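Local coordinates for protein MDM10 isoform 1 (Saccharomyces cerevisiae, PDB 7BTX) that serves in the complex that tethers the endoplasmic reticulum to mitochondria and takes part in late assembly of the outer-membrane TOM translocase, at residues G262-T268 and S280-T286; N289-K295 and S308-W314; N228-G234 and T251-H257. All coordinates share one frame; numbering follows the deposited sequence.

Contact 1 (G262-T268 and S280-T286); sequences GRPLTLT and STYSAKT
Y282 reaches along the neighbouring strand and meets R263, L265 and L267 on one face of the sheet. The aryl group gets there because Y282 CG stands trans to the backbone N (chi1 176°). L265 CD2 comes obliquely to the ring, 3.6 Å from Y282 CE2. L267 CD1 sits at the ring edge, 4.1 Å from Y282 CD2. The phenol oxygen takes a weak, bent hydrogen bond from R263, with NH1 3.4 Å from Y282 OH. T286 CG2 lies over one face of that guanidinium, 3.5 Å from R263 NH2. Further along, P264 CD packs on K285 CD at 3.7 Å, while K285 NZ turns away to bond G287 O.

The backbones run antiparallel. T268 N gives T281 O a bond of 2.9 Å, and T266 N gives S283 O a weak one. T268 and T281 lie opposite each other, as do T266 and S283, each CB to CB at 4.0 Å. T281 and S283 also touch helix 30-33. This hairpin therefore has a leucine and tyrosine face and a hydroxyl face turned to that helix. The chemistry is consistent with a membrane barrel wall, apolar outside and polar within.

Contact 2 (N289-K295 and S308-W314); sequences NSTFCAK and SFGCEFW
N289-K295 and S308-W314 run antiparallel, N289 beside W314 and K295 beside S308, held by backbone bonds from T291 N to E312 O, from C293 N to G310 O at 2.8 Å and from S308 N to K295 O.

F292 and F309 meet rim to rim, neither ring over the face of the other. F292 CZ is 3.5 Å from F309 CE1, in the plane of the F309 ring, and the two planes are 36° apart. A294 CB also touches the F309 ring obliquely, 3.7 Å from F309 CE1.

The two segments run along consecutive, partly irregular stretches of the barrel wall, consistent with the family. C311 and F313 bond on to L418 and W416 of strand 413-420, so the wall continues beyond them.

At the other end, N289 and F313 lie side by side and point the same way. N289 CG is wedged between its backbone N and carbonyl carbon (chi1 43°). That brings the amide to the F313 ring at a steep 71° between planes, with N289 ND2 3.5 Å from F313 CE1. N289 OD1 takes a weak bond from S290 N, and N289 CB rests on W314 CB at 3.8 Å. An alanine here removes the amide, which would probably leave a gap beside the F313 ring and S290 N without its weak acceptor.

T291 and E312 also lie side by side, CB to CG at 4.0 Å. E312 OE2 accepts W314 NE1 at 3.0 Å, from above the carboxylate plane but in the plane of the indole. E312 OE1 forms a salt bridge with K417.

Contact 3 (N228-G234 and T251-H257); sequences NSSLSLG and TLRYYTH
N228-G234 and T251-H257 run antiparallel, their end-to-end directions 175° apart. S230 with Y255 and G234 with T251 are hydrogen-bonded pairs, and L231 with Y254 is a non-hydrogen-bonded pair. S230 N bonds Y255 O at 3.0 Å, and the return bond is weak. G234 N bonds T251 O at 2.9 Å, and T251 N bonds G234 O in return. Between these pairs, S232 N gives R253 O a weak bond.

L252 brings its CD1 branch between two leucines of the other strand. L252 CG lies trans to the backbone N (chi1 -160°), which carries the branch across. L252 CD1 is 3.8 Å from L231 CD2 and equally far from L233 CG. L231 CB also meets the Y254 ring obliquely, 3.8 Å from Y254 CD1. T256 OG1 lies over one face of that ring.

The other face is more polar. R253 lies against S232, its CG 3.7 Å from S232 CB, and S232 CB also stands near the guanidinium plane at its edge. S230 OG rests against Y255 CB at 3.6 Å. T251 OG1 bonds Y24 OH, and the T251 and R253 side chains touch I27. Y255 leans on P264 and T266 of the next strand. At the N228 end, N228 CB meets the H257 ring obliquely, 3.5 Å from H257 ND1.

Two adjoining antiparallel strands, with L231 and Y254 on one face and S230, T251 and Y255 on the other, form a hairpin typical of a transmembrane beta-barrel wall in the mitochondrial outer membrane.

From the N terminus the order is contact 3, contact 1, contact 2. They follow in series, and none nests in or crosses another. Contact 3 closes the hairpin of strands 230-240 and 245-258. Contact 1 closes the next, 263-269 with 280-284. Contact 2 closes the twelve-residue connection between 289-295 and 308-314. Neighbouring contacts are stitched by strand pairing: L265 O probably bonds T256 N, joining contacts 3 and 1, and Y282 O probably bonds A294 N, joining contacts 1 and 2. Contacts 2 and 3 do not touch, their centres about 19 Å apart. Together the three form a continuous run of barrel wall.

Contact 1 (G262-T268 and S280-T286)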
loop_
_atom_site.group_PDB
_atom_site.type_symbol
_atom_site.label_atom_id
_atom_site.label_comp_id
_atom_site.label_asym_id
_atom_site.label_seq_id
_atom_site.Cartn_x
_atom_site.Cartn_y
_atom_site.Cartn_z
ATOM N N GLY D 262 -15.970 26.223 44.319
ATOM C CA GLY D 262 -16.048 24.822 44.663
ATOM C C GLY D 262 -14.982 24.105 43.871
ATOM O O GLY D 262 -15.212 23.715 42.722
ATOM N N ARG D 263 -13.824 23.893 44.498
ATOM C CA ARG D 263 -12.624 23.512 43.767
ATOM C C ARG D 263 -11.505 23.076 44.701
ATOM O O ARG D 263 -11.295 23.682 45.758
ATOM C CB ARG D 263 -12.131 24.677 42.897
ATOM C CG ARG D 263 -12.028 26.019 43.614
ATOM C CD ARG D 263 -12.049 27.182 42.638
ATOM N NE ARG D 263 -10.709 27.691 42.362
ATOM C CZ ARG D 263 -10.451 28.718 41.559
ATOM N NH1 ARG D 263 -9.202 29.114 41.366
ATOM N NH2 ARG D 263 -11.443 29.354 40.952
ATOM N N PRO D 264 -10.793 22.019 44.360
ATOM C CA PRO D 264 -9.462 21.815 44.936
ATOM C C PRO D 264 -8.401 22.581 44.166
ATOM O O PRO D 264 -8.716 23.321 43.231
ATOM C CB PRO D 264 -9.262 20.302 44.817
ATOM C CG PRO D 264 -10.100 19.916 43.663
ATOM C CD PRO D 264 -11.310 20.794 43.732
ATOM N N LEU D 265 -7.142 22.425 44.561
ATOM C CA LEU D 265 -6.018 23.004 43.839
ATOM C C LEU D 265 -4.892 21.985 43.816
ATOM O O LEU D 265 -4.839 21.108 44.678
ATOM C CB LEU D 265 -5.542 24.300 44.495
ATOM C CG LEU D 265 -6.364 25.581 44.360
ATOM C CD1 LEU D 265 -7.405 25.692 45.457
ATOM C CD2 LEU D 265 -5.446 26.778 44.405
ATOM N N THR D 266 -3.995 22.072 42.840
ATOM C CA THR D 266 -2.869 21.150 42.799
ATOM C C THR D 266 -1.629 21.855 42.274
ATOM O O THR D 266 -1.435 21.962 41.062
ATOM C CB THR D 266 -3.186 19.926 41.931
ATOM O OG1 THR D 266 -4.420 19.335 42.349
ATOM C CG2 THR D 266 -2.089 18.886 42.053
ATOM N N LEU D 267 -0.791 22.350 43.174
ATOM C CA LEU D 267 0.469 22.942 42.764
ATOM C C LEU D 267 1.554 21.878 42.771
ATOM O O LEU D 267 1.679 21.105 43.717
ATOM C CB LEU D 267 0.851 24.094 43.694
ATOM C CG LEU D 267 0.117 25.429 43.544
ATOM C CD1 LEU D 267 -1.194 25.457 44.315
ATOM C CD2 LEU D 267 1.012 26.572 43.974
ATOM N N THR D 268 2.349 21.832 41.697
ATOM C CA THR D 268 3.229 20.695 41.450
ATOM C C THR D 268 4.607 21.162 40.972
ATOM O O THR D 268 4.858 21.353 39.791
ATOM C CB THR D 268 2.599 19.740 40.435
ATOM O OG1 THR D 268 1.246 19.465 40.813
ATOM C CG2 THR D 268 3.358 18.443 40.387
ATOM N N SER D 280 6.694 23.345 36.629
ATOM C CA SER D 280 5.796 23.871 37.643
ATOM C C SER D 280 4.390 23.873 37.081
ATOM O O SER D 280 4.188 24.253 35.927
ATOM C CB SER D 280 6.205 25.280 38.062
ATOM O OG SER D 280 5.302 25.805 39.012
ATOM N N THR D 281 3.411 23.463 37.875
ATOM C CA THR D 281 2.064 23.249 37.376
ATOM C C THR D 281 1.055 23.741 38.394
ATOM O O THR D 281 1.075 23.313 39.545
ATOM C CB THR D 281 1.821 21.766 37.083
ATOM O OG1 THR D 281 2.574 21.374 35.932
ATOM C CG2 THR D 281 0.357 21.497 36.836
ATOM N N TYR D 282 0.185 24.642 37.969
ATOM C CA TYR D 282 -1.003 25.001 38.722
ATOM C C TYR D 282 -2.192 24.291 38.095
ATOM O O TYR D 282 -2.248 24.124 36.878
ATOM C CB TYR D 282 -1.208 26.514 38.716
ATOM C CG TYR D 282 -2.468 26.989 39.386
ATOM C CD1 TYR D 282 -3.587 27.333 38.641
ATOM C CD2 TYR D 282 -2.531 27.118 40.760
ATOM C CE1 TYR D 282 -4.736 27.777 39.250
ATOM C CE2 TYR D 282 -3.673 27.561 41.377
ATOM C CZ TYR D 282 -4.772 27.887 40.619
ATOM O OH TYR D 282 -5.915 28.329 41.238
ATOM N N SER D 283 -3.136 23.855 38.921
ATOM C CA SER D 283 -4.262 23.066 38.427
ATOM C C SER D 283 -5.477 23.287 39.309
ATOM O O SER D 283 -5.605 22.652 40.357
ATOM C CB SER D 283 -3.907 21.586 38.375
ATOM O OG SER D 283 -5.039 20.830 38.003
ATOM N N ALA D 284 -6.379 24.154 38.882
ATOM C CA ALA D 284 -7.563 24.461 39.660
ATOM C C ALA D 284 -8.748 23.651 39.151
ATOM O O ALA D 284 -8.613 22.790 38.282
ATOM C CB ALA D 284 -7.843 25.959 39.617
ATOM N N LYS D 285 -9.920 23.909 39.718
ATOM C CA LYS D 285 -11.150 23.245 39.305
ATOM C C LYS D 285 -12.275 24.272 39.216
ATOM O O LYS D 285 -13.338 24.114 39.819
ATOM C CB LYS D 285 -11.510 22.099 40.249
ATOM C CG LYS D 285 -12.295 20.994 39.564
ATOM C CD LYS D 285 -13.091 20.163 40.548
ATOM C CE LYS D 285 -14.202 19.403 39.845
ATOM N NZ LYS D 285 -15.233 20.326 39.299
ATOM N N THR D 286 -12.049 25.346 38.457
ATOM C CA THR D 286 -12.871 26.553 38.515
ATOM C C THR D 286 -14.271 26.349 37.956
ATOM O O THR D 286 -14.598 26.845 36.874
ATOM C CB THR D 286 -12.202 27.683 37.737
ATOM O OG1 THR D 286 -12.409 27.473 36.336
ATOM C CG2 THR D 286 -10.716 27.699 38.004
#

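Contact 2 (N289-K295 and S308-W314)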
loop_
_atom_site.group_PDB
_atom_site.type_symbol
_atom_site.label_atom_id
_atom_site.label_comp_id
_atom_site.label_asym_id
_atom_site.label_seq_id
_atom_site.Cartn_x
_atom_site.Cartn_y
_atom_site.Cartn_z
ATOM N N ASN D 289 -18.116 21.756 36.764
ATOM C CA ASN D 289 -17.705 20.841 35.706
ATOM C C ASN D 289 -16.437 21.281 34.993
ATOM O O ASN D 289 -15.656 20.432 34.557
ATOM C CB ASN D 289 -18.842 20.671 34.690
ATOM C CG ASN D 289 -19.508 21.980 34.342
ATOM O OD1 ASN D 289 -19.059 23.048 34.753
ATOM N ND2 ASN D 289 -20.595 21.907 33.585
ATOM N N SER D 290 -16.208 22.586 34.868
ATOM C CA SER D 290 -15.008 23.086 34.212
ATOM C C SER D 290 -13.785 22.888 35.098
ATOM O O SER D 290 -13.888 22.849 36.325
ATOM C CB SER D 290 -15.177 24.565 33.878
ATOM O OG SER D 290 -13.996 25.093 33.307
ATOM N N THR D 291 -12.621 22.749 34.468
ATOM C CA THR D 291 -11.342 22.540 35.126
ATOM C C THR D 291 -10.324 23.471 34.447
ATOM O O THR D 291 -10.657 24.101 33.430
ATOM C CB THR D 291 -11.001 21.048 35.054
ATOM O OG1 THR D 291 -12.171 20.285 35.361
ATOM C CG2 THR D 291 -9.965 20.640 36.098
ATOM N N PHE D 292 -9.115 23.577 35.000
ATOM C CA PHE D 292 -8.099 24.480 34.469
ATOM C C PHE D 292 -6.702 24.013 34.866
ATOM O O PHE D 292 -6.534 23.410 35.928
ATOM C CB PHE D 292 -8.361 25.902 34.961
ATOM C CG PHE D 292 -7.326 26.894 34.532
ATOM C CD1 PHE D 292 -7.205 27.251 33.204
ATOM C CD2 PHE D 292 -6.469 27.464 35.457
ATOM C CE1 PHE D 292 -6.251 28.163 32.805
ATOM C CE2 PHE D 292 -5.512 28.377 35.066
ATOM C CZ PHE D 292 -5.404 28.726 33.740
ATOM N N CYS D 293 -5.694 24.272 34.029
ATOM C CA CYS D 293 -4.320 23.850 34.322
ATOM C C CYS D 293 -3.363 24.797 33.601
ATOM O O CYS D 293 -3.374 24.887 32.375
ATOM C CB CYS D 293 -4.073 22.413 33.903
ATOM S SG CYS D 293 -2.397 21.821 34.187
ATOM N N ALA D 294 -2.518 25.477 34.373
ATOM C CA ALA D 294 -1.551 26.416 33.809
ATOM C C ALA D 294 -0.131 25.998 34.189
ATOM O O ALA D 294 0.418 26.391 35.217
ATOM C CB ALA D 294 -1.856 27.830 34.278
ATOM N N LYS D 295 0.476 25.198 33.326
ATOM C CA LYS D 295 1.842 24.757 33.574
ATOM C C LYS D 295 2.833 25.806 33.102
ATOM O O LYS D 295 2.815 26.203 31.936
ATOM C CB LYS D 295 2.117 23.436 32.869
ATOM C CG LYS D 295 3.578 23.055 32.856
ATOM C CD LYS D 295 3.779 21.607 32.494
ATOM C CE LYS D 295 3.769 21.415 31.001
ATOM N NZ LYS D 295 4.057 20.007 30.626
ATOM N N SER D 308 2.151 26.564 29.131
ATOM C CA SER D 308 1.023 25.848 28.570
ATOM C C SER D 308 -0.258 26.245 29.294
ATOM O O SER D 308 -0.242 26.927 30.315
ATOM C CB SER D 308 1.264 24.347 28.646
ATOM O OG SER D 308 2.399 23.986 27.884
ATOM N N PHE D 309 -1.386 25.816 28.746
ATOM C CA PHE D 309 -2.688 26.066 29.348
ATOM C C PHE D 309 -3.575 24.871 29.035
ATOM O O PHE D 309 -3.244 24.053 28.173
ATOM C CB PHE D 309 -3.280 27.385 28.831
ATOM C CG PHE D 309 -2.837 28.588 29.595
ATOM C CD1 PHE D 309 -3.388 28.880 30.829
ATOM C CD2 PHE D 309 -1.873 29.431 29.077
ATOM C CE1 PHE D 309 -2.980 29.993 31.537
ATOM C CE2 PHE D 309 -1.461 30.544 29.778
ATOM C CZ PHE D 309 -2.016 30.824 31.012
ATOM N N GLY D 310 -4.710 24.774 29.712
ATOM C CA GLY D 310 -5.638 23.686 29.478
ATOM C C GLY D 310 -6.912 23.913 30.253
ATOM O O GLY D 310 -6.864 24.176 31.452
ATOM N N CYS D 311 -8.053 23.830 29.583
ATOM C CA CYS D 311 -9.295 24.379 30.110
ATOM C C CYS D 311 -10.475 23.462 29.809
ATOM O O CYS D 311 -11.411 23.858 29.115
ATOM C CB CYS D 311 -9.527 25.781 29.551
ATOM S SG CYS D 311 -10.856 26.731 30.344
ATOM N N GLU D 312 -10.413 22.192 30.235
ATOM C CA GLU D 312 -11.462 21.260 29.826
ATOM C C GLU D 312 -12.823 21.603 30.424
ATOM O O GLU D 312 -12.919 22.182 31.509
ATOM C CB GLU D 312 -11.146 19.796 30.156
ATOM C CG GLU D 312 -11.536 19.302 31.536
ATOM C CD GLU D 312 -11.269 17.823 31.713
ATOM O OE1 GLU D 312 -10.770 17.188 30.764
ATOM O OE2 GLU D 312 -11.563 17.290 32.802
ATOM N N PHE D 313 -13.868 21.338 29.658
ATOM C CA PHE D 313 -15.231 21.601 30.071
ATOM C C PHE D 313 -16.058 20.335 29.897
ATOM O O PHE D 313 -15.861 19.572 28.950
ATOM C CB PHE D 313 -15.801 22.751 29.243
ATOM C CG PHE D 313 -17.203 23.138 29.601
ATOM C CD1 PHE D 313 -17.552 23.421 30.909
ATOM C CD2 PHE D 313 -18.170 23.247 28.615
ATOM C CE1 PHE D 313 -18.848 23.787 31.231
ATOM C CE2 PHE D 313 -19.466 23.612 28.929
ATOM C CZ PHE D 313 -19.804 23.881 30.239
ATOM N N TRP D 314 -16.977 20.102 30.827
ATOM C CA TRP D 314 -17.833 18.933 30.761
ATOM C C TRP D 314 -19.271 19.374 30.508
ATOM O O TRP D 314 -19.585 20.570 30.574
ATOM C CB TRP D 314 -17.695 18.117 32.048
ATOM C CG TRP D 314 -16.508 17.224 32.069
ATOM C CD1 TRP D 314 -15.220 17.587 32.309
ATOM C CD2 TRP D 314 -16.492 15.807 31.858
ATOM N NE1 TRP D 314 -14.398 16.490 32.249
ATOM C CE2 TRP D 314 -15.155 15.383 31.977
ATOM C CE3 TRP D 314 -17.478 14.856 31.580
ATOM C CZ2 TRP D 314 -14.778 14.053 31.826
ATOM C CZ3 TRP D 314 -17.099 13.533 31.431
ATOM C CH2 TRP D 314 -15.763 13.146 31.552
#

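Contact 3 (N228-G234 and T251-H257)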
loop_
_atom_site.group_PDB
_atom_site.type_symbol
_atom_site.label_atom_id
_atom_site.label_comp_id
_atom_site.label_asym_id
_atom_site.label_seq_id
_atom_site.Cartn_x
_atom_site.Cartn_y
_atom_site.Cartn_z
ATOM N N ASN D 228 -9.064 19.679 53.582
ATOM C CA ASN D 228 -8.012 18.753 53.181
ATOM C C ASN D 228 -6.803 19.540 52.696
ATOM O O ASN D 228 -6.941 20.583 52.061
ATOM C CB ASN D 228 -8.521 17.796 52.088
ATOM C CG ASN D 228 -7.628 16.569 51.891
ATOM O OD1 ASN D 228 -6.401 16.643 51.953
ATOM N ND2 ASN D 228 -8.259 15.424 51.662
ATOM N N SER D 229 -5.617 19.034 53.027
ATOM C CA SER D 229 -4.351 19.558 52.540
ATOM C C SER D 229 -3.328 18.438 52.634
ATOM O O SER D 229 -3.117 17.879 53.712
ATOM C CB SER D 229 -3.865 20.776 53.340
ATOM O OG SER D 229 -4.863 21.775 53.476
ATOM N N SER D 230 -2.691 18.117 51.510
ATOM C CA SER D 230 -1.788 16.975 51.496
ATOM C C SER D 230 -0.537 17.241 50.674
ATOM O O SER D 230 -0.523 17.009 49.464
ATOM C CB SER D 230 -2.510 15.740 50.960
ATOM O OG SER D 230 -2.387 15.654 49.552
ATOM N N LEU D 231 0.525 17.710 51.321
ATOM C CA LEU D 231 1.781 17.931 50.622
ATOM C C LEU D 231 2.509 16.609 50.443
ATOM O O LEU D 231 3.112 16.099 51.388
ATOM C CB LEU D 231 2.649 18.937 51.384
ATOM C CG LEU D 231 3.909 19.522 50.734
ATOM C CD1 LEU D 231 4.089 20.944 51.214
ATOM C CD2 LEU D 231 5.171 18.734 51.054
ATOM N N SER D 232 2.461 16.045 49.245
ATOM C CA SER D 232 3.254 14.866 48.953
ATOM C C SER D 232 4.667 15.259 48.540
ATOM O O SER D 232 5.000 16.437 48.418
ATOM C CB SER D 232 2.599 14.044 47.856
ATOM O OG SER D 232 3.553 13.197 47.262
ATOM N N LEU D 233 5.504 14.247 48.319
ATOM C CA LEU D 233 6.881 14.454 47.888
ATOM C C LEU D 233 7.398 13.165 47.270
ATOM O O LEU D 233 7.372 12.115 47.913
ATOM C CB LEU D 233 7.767 14.879 49.064
ATOM C CG LEU D 233 9.120 15.558 48.814
ATOM C CD1 LEU D 233 9.445 16.435 50.008
ATOM C CD2 LEU D 233 10.280 14.605 48.543
ATOM N N GLY D 234 7.887 13.227 46.042
ATOM C CA GLY D 234 8.299 12.017 45.367
ATOM C C GLY D 234 9.681 12.077 44.760
ATOM O O GLY D 234 10.261 13.154 44.634
ATOM N N THR D 251 9.467 15.528 42.672
ATOM C CA THR D 251 8.220 16.227 42.435
ATOM C C THR D 251 7.559 16.539 43.778
ATOM O O THR D 251 7.766 15.839 44.766
ATOM C CB THR D 251 7.351 15.384 41.501
ATOM O OG1 THR D 251 8.166 14.837 40.460
ATOM C CG2 THR D 251 6.278 16.218 40.847
ATOM N N LEU D 252 6.781 17.617 43.827
ATOM C CA LEU D 252 6.311 18.175 45.090
ATOM C C LEU D 252 4.839 18.583 45.038
ATOM O O LEU D 252 4.525 19.750 45.283
ATOM C CB LEU D 252 7.200 19.360 45.479
ATOM C CG LEU D 252 7.287 19.882 46.918
ATOM C CD1 LEU D 252 7.348 18.746 47.897
ATOM C CD2 LEU D 252 8.490 20.784 47.072
ATOM N N ARG D 253 3.939 17.677 44.650
ATOM C CA ARG D 253 2.530 18.042 44.523
ATOM C C ARG D 253 1.925 18.407 45.877
ATOM O O ARG D 253 2.425 18.028 46.934
ATOM C CB ARG D 253 1.708 16.919 43.892
ATOM C CG ARG D 253 1.502 15.718 44.774
ATOM C CD ARG D 253 0.620 14.672 44.117
ATOM N NE ARG D 253 -0.757 15.119 43.967
ATOM C CZ ARG D 253 -1.685 14.996 44.910
ATOM N NH1 ARG D 253 -1.380 14.437 46.072
ATOM N NH2 ARG D 253 -2.916 15.429 44.690
ATOM N N TYR D 254 0.844 19.183 45.830
ATOM C CA TYR D 254 0.244 19.756 47.035
ATOM C C TYR D 254 -1.243 19.974 46.778
ATOM O O TYR D 254 -1.638 20.983 46.194
ATOM C CB TYR D 254 0.949 21.054 47.408
ATOM C CG TYR D 254 0.285 21.857 48.500
ATOM C CD1 TYR D 254 0.100 21.327 49.768
ATOM C CD2 TYR D 254 -0.128 23.161 48.269
ATOM C CE1 TYR D 254 -0.497 22.068 50.771
ATOM C CE2 TYR D 254 -0.720 23.910 49.265
ATOM C CZ TYR D 254 -0.905 23.357 50.513
ATOM O OH TYR D 254 -1.497 24.098 51.505
ATOM N N TYR D 255 -2.061 19.034 47.238
ATOM C CA TYR D 255 -3.503 19.063 47.027
ATOM C C TYR D 255 -4.141 19.926 48.108
ATOM O O TYR D 255 -3.791 19.803 49.284
ATOM C CB TYR D 255 -4.051 17.640 47.059
ATOM C CG TYR D 255 -5.440 17.461 46.504
ATOM C CD1 TYR D 255 -6.550 17.485 47.336
ATOM C CD2 TYR D 255 -5.639 17.238 45.150
ATOM C CE1 TYR D 255 -7.822 17.306 46.831
ATOM C CE2 TYR D 255 -6.907 17.060 44.635
ATOM C CZ TYR D 255 -7.992 17.093 45.481
ATOM O OH TYR D 255 -9.259 16.918 44.978
ATOM N N THR D 256 -5.062 20.805 47.717
ATOM C CA THR D 256 -5.615 21.779 48.652
ATOM C C THR D 256 -7.127 21.825 48.408
ATOM O O THR D 256 -7.643 21.001 47.650
ATOM C CB THR D 256 -4.933 23.145 48.437
ATOM O OG1 THR D 256 -3.541 22.936 48.197
ATOM C CG2 THR D 256 -4.971 24.017 49.699
ATOM N N HIS D 257 -7.851 22.738 49.059
ATOM C CA HIS D 257 -9.230 23.076 48.733
ATOM C C HIS D 257 -9.425 24.575 48.925
ATOM O O HIS D 257 -8.587 25.260 49.520
ATOM C CB HIS D 257 -10.235 22.292 49.582
ATOM C CG HIS D 257 -10.456 20.887 49.121
ATOM N ND1 HIS D 257 -9.661 19.835 49.519
ATOM C CD2 HIS D 257 -11.402 20.358 48.311
ATOM C CE1 HIS D 257 -10.101 18.720 48.965
ATOM N NE2 HIS D 257 -11.154 19.010 48.224
#